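Uncharacterized protein (Bacteroides thetaiotaomicron VPI-5482, PDB 2RLD) is of unknown function but binds calcium and belongs to the four-helix bundle family of 23S rRNA-intervening sequence proteins. Local coordinates at residues 50-53 with 54-57; 104-107 with 108-112; 69-72 with 73-76; 77-80 with 81-85. One frame throughout, in Å; residues are numbered along the deposited sequence.

Interaction 1 (50-53 with 54-57); sequences GANI and REAE
E57 CG stands beside its own backbone N (chi1 -60°), which sets it 3.2 Å from I53 O; the bend at chi2 (-91°) then turns the carboxylate. This is the last part of helix 38-57 in a four-helix bundle, and it illustrates how two alpha-helical turns send their side chains to quite different neighbours. The i to i+4 ladder is complete: R54 N to G50 O, E55 N to A51 O, A56 N to N52 O and E57 N to I53 O. Its shortest rung, A56 N to N52 O, measures 2.8 Å. I53 points into the bundle, against V11 and S15 of helix 7-32. R54 takes the other course: its extended chain leads the guanidinium away from this helix to salt bridges with E84 and E80 of a second subunit, whose Y81 also packs on A51. N52 turns its amide back along its own helix, ND2 binding S48 O. The E57 side chain approaches D8, a calcium ligand, and its nearest atom is about 7 Å from the calcium ion. Small A56, facing K68 and L69 of helix 62-88, sets its CB 3.3 Å from I53 O.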
loop_
_atom_site.group_PDB
_atom_site.type_symbol
_atom_site.label_atom_id
_atom_site.label_comp_id
_atom_site.label_asym_id
_atom_site.label_seq_id
_atom_site.Cartn_x
_atom_site.Cartn_y
_atom_site.Cartn_z
ATOM N N GLY C 50 10.401 6.402 15.294
ATOM C CA GLY C 50 9.854 6.841 16.606
ATOM C C GLY C 50 8.632 6.052 17.040
ATOM O O GLY C 50 8.460 5.764 18.233
ATOM N N ALA C 51 7.774 5.709 16.082
ATOM C CA ALA C 51 6.565 4.970 16.387
ATOM C C ALA C 51 6.896 3.578 16.995
ATOM O O ALA C 51 6.252 3.127 17.935
ATOM C CB ALA C 51 5.688 4.831 15.139
ATOM N N ASN C 52 7.892 2.910 16.457
ATOM C CA ASN C 52 8.285 1.624 16.998
ATOM C C ASN C 52 8.983 1.739 18.326
ATOM O O ASN C 52 8.828 0.852 19.179
ATOM C CB ASN C 52 9.165 0.870 16.004
ATOM C CG ASN C 52 8.338 0.214 14.931
ATOM O OD1 ASN C 52 7.764 -0.858 15.176
ATOM N ND2 ASN C 52 8.251 0.842 13.749
ATOM N N ILE C 53 9.746 2.818 18.522
ATOM C CA ILE C 53 10.388 3.046 19.817
ATOM C C ILE C 53 9.294 3.222 20.864
ATOM O O ILE C 53 9.384 2.679 21.966
ATOM C CB ILE C 53 11.351 4.255 19.791
ATOM C CG1 ILE C 53 12.541 3.939 18.859
ATOM C CG2 ILE C 53 11.850 4.553 21.201
ATOM C CD1 ILE C 53 13.449 5.129 18.481
ATOM N N ARG C 54 8.242 3.949 20.498
ATOM C CA ARG C 54 7.075 4.100 21.365
ATOM C C ARG C 54 6.396 2.759 21.676
ATOM O O ARG C 54 5.937 2.541 22.821
ATOM C CB ARG C 54 6.065 5.084 20.761
ATOM C CG ARG C 54 4.961 5.493 21.732
ATOM C CD ARG C 54 3.969 6.472 21.123
ATOM N NE ARG C 54 3.216 7.145 22.163
ATOM C CZ ARG C 54 2.124 6.676 22.754
ATOM N NH1 ARG C 54 1.596 5.521 22.393
ATOM N NH2 ARG C 54 1.548 7.393 23.706
ATOM N N GLU C 55 6.305 1.864 20.692
ATOM C CA GLU C 55 5.770 0.524 20.969
ATOM C C GLU C 55 6.694 -0.212 21.917
ATOM O O GLU C 55 6.217 -0.879 22.847
ATOM C CB GLU C 55 5.588 -0.307 19.696
ATOM C CG GLU C 55 4.354 0.059 18.893
ATOM C CD GLU C 55 3.983 -0.985 17.834
ATOM O OE1 GLU C 55 4.574 -2.097 17.829
ATOM O OE2 GLU C 55 3.077 -0.696 17.005
ATOM N N ALA C 56 8.009 -0.105 21.684
ATOM C CA ALA C 56 9.015 -0.757 22.546
ATOM C C ALA C 56 8.823 -0.382 24.009
ATOM O O ALA C 56 8.853 -1.248 24.905
ATOM C CB ALA C 56 10.433 -0.405 22.098
ATOM N N GLU C 57 8.605 0.901 24.255
ATOM C CA GLU C 57 8.478 1.406 25.632
ATOM C C GLU C 57 7.269 0.782 26.349
ATOM O O GLU C 57 7.226 0.728 27.581
ATOM C CB GLU C 57 8.366 2.937 25.645
ATOM C CG GLU C 57 9.575 3.695 25.033
ATOM C CD GLU C 57 10.685 4.086 26.022
ATOM O OE1 GLU C 57 10.500 3.977 27.254
ATOM O OE2 GLU C 57 11.755 4.534 25.554
#

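Interaction 2 (104-107 with 108-112); sequences STEI and NKLLI
I107 and L111 supply the apolar part of this contact: one turn apart on helix 94-116, they lie side by side and point the same way, with CG2 of I107 3.6 Å from CD1 of L111. The methyl CG2 gets there because it is the I107 branch trans to the backbone N, while CG1 lies on the N side (chi1 -70°). L111 also rests its CG 3.3 Å from I107 O, and L110 does much the same over the preceding carbonyl, its CG 3.4 Å from E106 O.

The backbone bonds are regular i to i+4 links. L111 N to I107 O, at 2.9 Å, is the shortest and nearly straight at the hydrogen (170°), whereas L110 N to E106 O stretches to 3.3 Å.

Polar side chains gather on another flank. S104 OG is hydrogen-bonded to E80 OE2, and T105 OG1 turns back to N101 O. N108 sets its CB 3.3 Å from T105 O and its amide beside the E80 carboxylate; with a leucine in its place that carboxylate would probably face an apolar branch there, while the N108 N to S104 O bond would remain. E106 and K109 carry opposite charges, but OE2 and NZ stay 5.6 Å apart.

The chemistry implies a helix with divided duties, greasy where it meets V11, I49 and I53, and hydrogen-bonding where it meets the buried carboxylate of E80.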
loop_
_atom_site.group_PDB
_atom_site.type_symbol
_atom_site.label_atom_id
_atom_site.label_comp_id
_atom_site.label_asym_id
_atom_site.label_seq_id
_atom_site.Cartn_x
_atom_site.Cartn_y
_atom_site.Cartn_z
ATOM N N SER C 104 20.118 10.433 11.565
ATOM C CA SER C 104 19.646 9.052 11.377
ATOM C C SER C 104 20.628 8.066 11.964
ATOM O O SER C 104 20.263 7.174 12.740
ATOM C CB SER C 104 19.394 8.750 9.896
ATOM O OG SER C 104 18.402 7.734 9.752
ATOM N N THR C 105 21.900 8.256 11.646
ATOM C CA THR C 105 22.896 7.275 12.027
ATOM C C THR C 105 23.183 7.345 13.538
ATOM O O THR C 105 23.539 6.335 14.170
ATOM C CB THR C 105 24.165 7.413 11.160
ATOM O OG1 THR C 105 24.662 8.742 11.249
ATOM C CG2 THR C 105 23.846 7.117 9.700
ATOM N N GLU C 106 23.002 8.524 14.129
ATOM C CA GLU C 106 23.046 8.655 15.590
ATOM C C GLU C 106 22.004 7.747 16.234
ATOM O O GLU C 106 22.264 7.144 17.259
ATOM C CB GLU C 106 22.818 10.112 16.004
ATOM C CG GLU C 106 22.738 10.348 17.495
ATOM C CD GLU C 106 22.506 11.818 17.850
ATOM O OE1 GLU C 106 21.838 12.543 17.067
ATOM O OE2 GLU C 106 23.005 12.252 18.913
ATOM N N ILE C 107 20.805 7.673 15.643
ATOM C CA ILE C 107 19.743 6.808 16.154
ATOM C C ILE C 107 20.099 5.330 15.987
ATOM O O ILE C 107 19.868 4.527 16.909
ATOM C CB ILE C 107 18.356 7.162 15.505
ATOM C CG1 ILE C 107 17.874 8.522 16.016
ATOM C CG2 ILE C 107 17.306 6.067 15.741
ATOM C CD1 ILE C 107 16.711 9.084 15.240
ATOM N N ASN C 108 20.674 4.970 14.837
ATOM C CA ASN C 108 21.192 3.612 14.640
ATOM C C ASN C 108 22.082 3.160 15.801
ATOM O O ASN C 108 21.938 2.062 16.344
ATOM C CB ASN C 108 22.043 3.531 13.379
ATOM C CG ASN C 108 21.231 3.493 12.117
ATOM O OD1 ASN C 108 20.203 4.140 12.010
ATOM N ND2 ASN C 108 21.707 2.724 11.133
ATOM N N LYS C 109 23.015 4.033 16.156
ATOM C CA LYS C 109 24.062 3.724 17.125
ATOM C C LYS C 109 23.440 3.447 18.500
ATOM O O LYS C 109 23.786 2.470 19.175
ATOM C CB LYS C 109 25.004 4.916 17.186
ATOM C CG LYS C 109 26.181 4.776 18.119
ATOM C CD LYS C 109 26.996 6.064 18.151
ATOM C CE LYS C 109 26.142 7.263 18.535
ATOM N NZ LYS C 109 26.860 8.221 19.409
ATOM N N LEU C 110 22.504 4.303 18.899
ATOM C CA LEU C 110 21.860 4.160 20.197
ATOM C C LEU C 110 20.988 2.890 20.238
ATOM O O LEU C 110 21.017 2.114 21.222
ATOM C CB LEU C 110 21.025 5.409 20.488
ATOM C CG LEU C 110 21.834 6.712 20.585
ATOM C CD1 LEU C 110 20.938 7.969 20.584
ATOM C CD2 LEU C 110 22.711 6.658 21.825
ATOM N N LEU C 111 20.232 2.656 19.160
ATOM C CA LEU C 111 19.407 1.442 19.101
ATOM C C LEU C 111 20.255 0.178 19.192
ATOM O O LEU C 111 19.923 -0.765 19.916
ATOM C CB LEU C 111 18.560 1.406 17.839
ATOM C CG LEU C 111 17.474 2.476 17.739
ATOM C CD1 LEU C 111 16.955 2.507 16.306
ATOM C CD2 LEU C 111 16.348 2.199 18.726
ATOM N N ILE C 112 21.382 0.174 18.496
ATOM C CA ILE C 112 22.257 -0.993 18.523
ATOM C C ILE C 112 22.823 -1.227 19.925
ATOM O O ILE C 112 22.891 -2.380 20.403
ATOM C CB ILE C 112 23.385 -0.880 17.479
ATOM C CG1 ILE C 112 22.787 -0.999 16.078
ATOM C CG2 ILE C 112 24.454 -1.979 17.721
ATOM C CD1 ILE C 112 23.647 -0.430 14.984
#

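Interaction 3 (69-72 with 73-76); sequences LNIA and LKEA
A72 O accepts the N-H of A76 at 2.9 Å, a length matched by L73 N to L69 O, and these two bonds begin and end the four-rung ladder of this piece of helix 62-88. Between them K74 N binds N70 O, and E75 N binds I71 O at 3.0 Å. The carbonyl of I71 is closely wrapped: besides that amide it has CB of K74 at 3.2 Å and CG of E75 at 3.3 Å, so two aliphatic stems cover a bonded oxygen.

Side chain to side chain, I71 and K74 run alongside each other, CG2 of the isoleucine 4.1 Å from CE of the lysine. K74 first leaves the helix with CG opposite the backbone N (chi1 -180°) and then bends at chi3 and chi4, which carries the ammonium back toward E75. That pair is a long salt bridge, NZ to OE2 3.8 Å; the stronger mate of NZ is E55 of a third subunit, and sharing between two carboxylates probably restrains the flexible chain.

The faces of this piece of helix are clearly divided. L69 enters the bundle core against L111, I114 and I115 of helix 94-116, and A76 meets N108 of the same helix. I71 and E75 lie along helix 38-57, on N52 and on S45 and S48, while N70, L73 and K74 pack on Q58 of the third subunit.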
loop_
_atom_site.group_PDB
_atom_site.type_symbol
_atom_site.label_atom_id
_atom_site.label_comp_id
_atom_site.label_asym_id
_atom_site.label_seq_id
_atom_site.Cartn_x
_atom_site.Cartn_y
_atom_site.Cartn_z
ATOM N N LEU C 69 12.543 -2.519 19.138
ATOM C CA LEU C 69 13.703 -1.690 18.825
ATOM C C LEU C 69 14.375 -2.151 17.534
ATOM O O LEU C 69 14.908 -1.337 16.767
ATOM C CB LEU C 69 14.701 -1.683 19.972
ATOM C CG LEU C 69 14.294 -0.978 21.273
ATOM C CD1 LEU C 69 15.510 -0.850 22.178
ATOM C CD2 LEU C 69 13.673 0.386 20.988
ATOM N N ASN C 70 14.359 -3.456 17.285
ATOM C CA ASN C 70 14.919 -3.984 16.047
ATOM C C ASN C 70 14.126 -3.535 14.835
ATOM O O ASN C 70 14.714 -3.271 13.779
ATOM C CB ASN C 70 14.963 -5.505 16.082
ATOM C CG ASN C 70 15.748 -6.099 14.903
ATOM O OD1 ASN C 70 15.169 -6.745 14.028
ATOM N ND2 ASN C 70 17.074 -5.889 14.889
ATOM N N ILE C 71 12.800 -3.440 14.977
ATOM C CA ILE C 71 11.977 -2.852 13.902
ATOM C C ILE C 71 12.297 -1.355 13.714
ATOM O O ILE C 71 12.404 -0.884 12.575
ATOM C CB ILE C 71 10.466 -3.015 14.148
ATOM C CG1 ILE C 71 10.081 -4.491 14.284
ATOM C CG2 ILE C 71 9.651 -2.390 12.984
ATOM C CD1 ILE C 71 8.638 -4.684 14.771
ATOM N N ALA C 72 12.519 -0.622 14.807
ATOM C CA ALA C 72 12.980 0.788 14.708
ATOM C C ALA C 72 14.300 0.889 13.934
ATOM O O ALA C 72 14.476 1.748 13.065
ATOM C CB ALA C 72 13.150 1.402 16.110
ATOM N N LEU C 73 15.222 -0.028 14.239
ATOM C CA LEU C 73 16.499 -0.059 13.540
ATOM C C LEU C 73 16.336 -0.338 12.030
ATOM O O LEU C 73 17.056 0.216 11.190
ATOM C CB LEU C 73 17.390 -1.123 14.166
ATOM C CG LEU C 73 18.783 -1.263 13.575
ATOM C CD1 LEU C 73 19.497 0.092 13.546
ATOM C CD2 LEU C 73 19.551 -2.309 14.376
ATOM N N LYS C 74 15.393 -1.214 11.706
ATOM C CA LYS C 74 15.086 -1.534 10.320
ATOM C C LYS C 74 14.647 -0.289 9.590
ATOM O O LYS C 74 15.069 -0.003 8.449
ATOM C CB LYS C 74 13.958 -2.548 10.260
ATOM C CG LYS C 74 13.550 -2.963 8.848
ATOM C CD LYS C 74 12.516 -4.089 8.882
ATOM C CE LYS C 74 11.110 -3.601 9.331
ATOM N NZ LYS C 74 10.420 -2.894 8.207
ATOM N N GLU C 75 13.760 0.432 10.251
ATOM C CA GLU C 75 13.189 1.663 9.679
ATOM C C GLU C 75 14.272 2.744 9.513
ATOM O O GLU C 75 14.312 3.459 8.506
ATOM C CB GLU C 75 12.019 2.144 10.540
ATOM C CG GLU C 75 10.807 1.200 10.588
ATOM C CD GLU C 75 10.030 1.076 9.275
ATOM O OE1 GLU C 75 10.449 1.611 8.228
ATOM O OE2 GLU C 75 8.949 0.444 9.314
ATOM N N ALA C 76 15.181 2.840 10.473
ATOM C CA ALA C 76 16.345 3.740 10.365
ATOM C C ALA C 76 17.205 3.380 9.149
ATOM O O ALA C 76 17.615 4.263 8.380
ATOM C CB ALA C 76 17.173 3.685 11.644
#

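Interaction 4 (77-80 with 81-85); sequences NETE and YWLEL
E78 and W82 lie alongside one another, pointing the same way, and are joined by the one side-chain hydrogen bond of this contact: the indole N-H (NE1) donates to OE2 at 2.8 Å, almost straight (170°). The oxygen sits in the indole plane at the ring's edge and uses its anti lone pair, although carboxylate and ring planes are 51° apart. E78 arrives by an extended chain, its CG and the backbone N on opposite sides of the first bond (chi1 -171°); CG itself comes 3.5 Å from NE1.

Among the backbone bonds, W82 N to E78 O repeats the pairing of the same two residues, and CD1 of the indole lies 3.2 Å from that carbonyl oxygen. L83 N takes T79 O at 2.9 Å, with the leucine CG 3.4 Å from the same atom.

Aromatic packing occurs within 81-85, between adjacent residues: CD2 of Y81 stands 3.9 Å above the centre of the W82 ring, while Y81 OH reaches T47 O of a third subunit. With an alanine here the N-H donor is gone, and the E78 carboxylate is likely to turn more freely, with a gap opened beside the Y81 ring.

The chemistry implies a carboxylate fixed by an indole at a subunit interface. Its other oxygen lies close to E55 of the third subunit, a crowding of like charges that may raise the proton affinity of one of them.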
loop_
_atom_site.group_PDB
_atom_site.type_symbol
_atom_site.label_atom_id
_atom_site.label_comp_id
_atom_site.label_asym_id
_atom_site.label_seq_id
_atom_site.Cartn_x
_atom_site.Cartn_y
_atom_site.Cartn_z
ATOM N N ASN C 77 17.440 2.088 8.952
ATOM C CA ASN C 77 18.225 1.653 7.818
ATOM C C ASN C 77 17.539 1.892 6.498
ATOM O O ASN C 77 18.188 2.348 5.544
ATOM C CB ASN C 77 18.636 0.206 7.963
ATOM C CG ASN C 77 19.884 0.074 8.763
ATOM O OD1 ASN C 77 20.979 0.279 8.232
ATOM N ND2 ASN C 77 19.747 -0.226 10.049
ATOM N N GLU C 78 16.231 1.659 6.437
ATOM C CA GLU C 78 15.510 1.966 5.185
ATOM C C GLU C 78 15.564 3.464 4.878
ATOM O O GLU C 78 15.764 3.874 3.725
ATOM C CB GLU C 78 14.064 1.486 5.251
ATOM C CG GLU C 78 13.408 1.613 3.885
ATOM C CD GLU C 78 11.933 1.321 3.857
ATOM O OE1 GLU C 78 11.446 0.569 4.732
ATOM O OE2 GLU C 78 11.268 1.852 2.936
ATOM N N THR C 79 15.414 4.270 5.911
ATOM C CA THR C 79 15.446 5.731 5.766
ATOM C C THR C 79 16.808 6.142 5.187
ATOM O O THR C 79 16.883 6.997 4.317
ATOM C CB THR C 79 15.195 6.428 7.133
ATOM O OG1 THR C 79 13.898 6.064 7.640
ATOM C CG2 THR C 79 15.283 7.952 7.008
ATOM N N GLU C 80 17.871 5.534 5.694
ATOM C CA GLU C 80 19.244 5.806 5.211
ATOM C C GLU C 80 19.396 5.439 3.729
ATOM O O GLU C 80 20.070 6.126 2.973
ATOM C CB GLU C 80 20.246 5.118 6.146
ATOM C CG GLU C 80 20.323 5.908 7.477
ATOM C CD GLU C 80 20.500 5.068 8.732
ATOM O OE1 GLU C 80 20.875 3.881 8.620
ATOM O OE2 GLU C 80 20.237 5.613 9.836
ATOM N N TYR C 81 18.745 4.361 3.318
ATOM C CA TYR C 81 18.697 3.977 1.904
ATOM C C TYR C 81 18.059 5.085 1.090
ATOM O O TYR C 81 18.621 5.544 0.089
ATOM C CB TYR C 81 17.883 2.679 1.738
ATOM C CG TYR C 81 17.536 2.315 0.281
ATOM C CD1 TYR C 81 18.446 1.688 -0.544
ATOM C CD2 TYR C 81 16.284 2.592 -0.223
ATOM C CE1 TYR C 81 18.108 1.357 -1.873
ATOM C CE2 TYR C 81 15.935 2.294 -1.548
ATOM C CZ TYR C 81 16.856 1.688 -2.364
ATOM O OH TYR C 81 16.474 1.353 -3.647
ATOM N N TRP C 82 16.881 5.530 1.516
ATOM C CA TRP C 82 16.185 6.580 0.742
ATOM C C TRP C 82 17.010 7.866 0.716
ATOM O O TRP C 82 17.100 8.519 -0.330
ATOM C CB TRP C 82 14.746 6.854 1.256
ATOM C CG TRP C 82 13.820 5.682 1.045
ATOM C CD1 TRP C 82 13.258 4.875 2.010
ATOM C CD2 TRP C 82 13.390 5.162 -0.215
ATOM N NE1 TRP C 82 12.492 3.890 1.404
ATOM C CE2 TRP C 82 12.571 4.038 0.047
ATOM C CE3 TRP C 82 13.629 5.538 -1.553
ATOM C CZ2 TRP C 82 11.989 3.295 -0.967
ATOM C CZ3 TRP C 82 13.021 4.814 -2.554
ATOM C CH2 TRP C 82 12.219 3.690 -2.256
ATOM N N LEU C 83 17.668 8.201 1.826
ATOM C CA LEU C 83 18.486 9.419 1.843
ATOM C C LEU C 83 19.634 9.312 0.831
ATOM O O LEU C 83 19.986 10.262 0.131
ATOM C CB LEU C 83 19.034 9.670 3.239
ATOM C CG LEU C 83 18.026 10.159 4.279
ATOM C CD1 LEU C 83 18.662 10.158 5.677
ATOM C CD2 LEU C 83 17.448 11.573 3.916
ATOM N N GLU C 84 20.257 8.152 0.780
ATOM C CA GLU C 84 21.367 7.941 -0.133
ATOM C C GLU C 84 20.903 8.069 -1.583
ATOM O O GLU C 84 21.560 8.691 -2.438
ATOM C CB GLU C 84 21.952 6.548 0.096
ATOM C CG GLU C 84 23.265 6.336 -0.657
ATOM C CD GLU C 84 23.937 4.991 -0.356
ATOM O OE1 GLU C 84 23.532 4.297 0.611
ATOM O OE2 GLU C 84 24.888 4.651 -1.091
ATOM N N LEU C 85 19.766 7.450 -1.875
ATOM C CA LEU C 85 19.164 7.589 -3.209
ATOM C C LEU C 85 18.857 9.047 -3.567
ATOM O O LEU C 85 19.148 9.497 -4.681
ATOM C CB LEU C 85 17.901 6.724 -3.301
ATOM C CG LEU C 85 17.284 6.531 -4.672
ATOM C CD1 LEU C 85 18.301 6.193 -5.756
ATOM C CD2 LEU C 85 16.185 5.468 -4.550
HETATM O O HOH W 1 22.560 4.174 2.922
#

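In the fold
Each interaction is a short run of consecutive turns within one long helix of the bundle, yet their surroundings set their chemistry. Interactions 3 and 4 share helix 62-88, their segments adjoining, and both face the third subunit; interaction 4 is the more buried. Interaction 1, on helix 38-57, uses the matching interface with the second subunit, where R54 makes salt bridges, and it lies across the chain's centre from interaction 4. Interaction 2 touches no other chain. It touches each of the others: I53 CD1 meets L111 CD2 at 4.1 Å, whereas its links to interaction 4 are polar. Within the chain, apolar packing and a polar group around E80 join the helices; charged and aromatic side chains meet the other subunits.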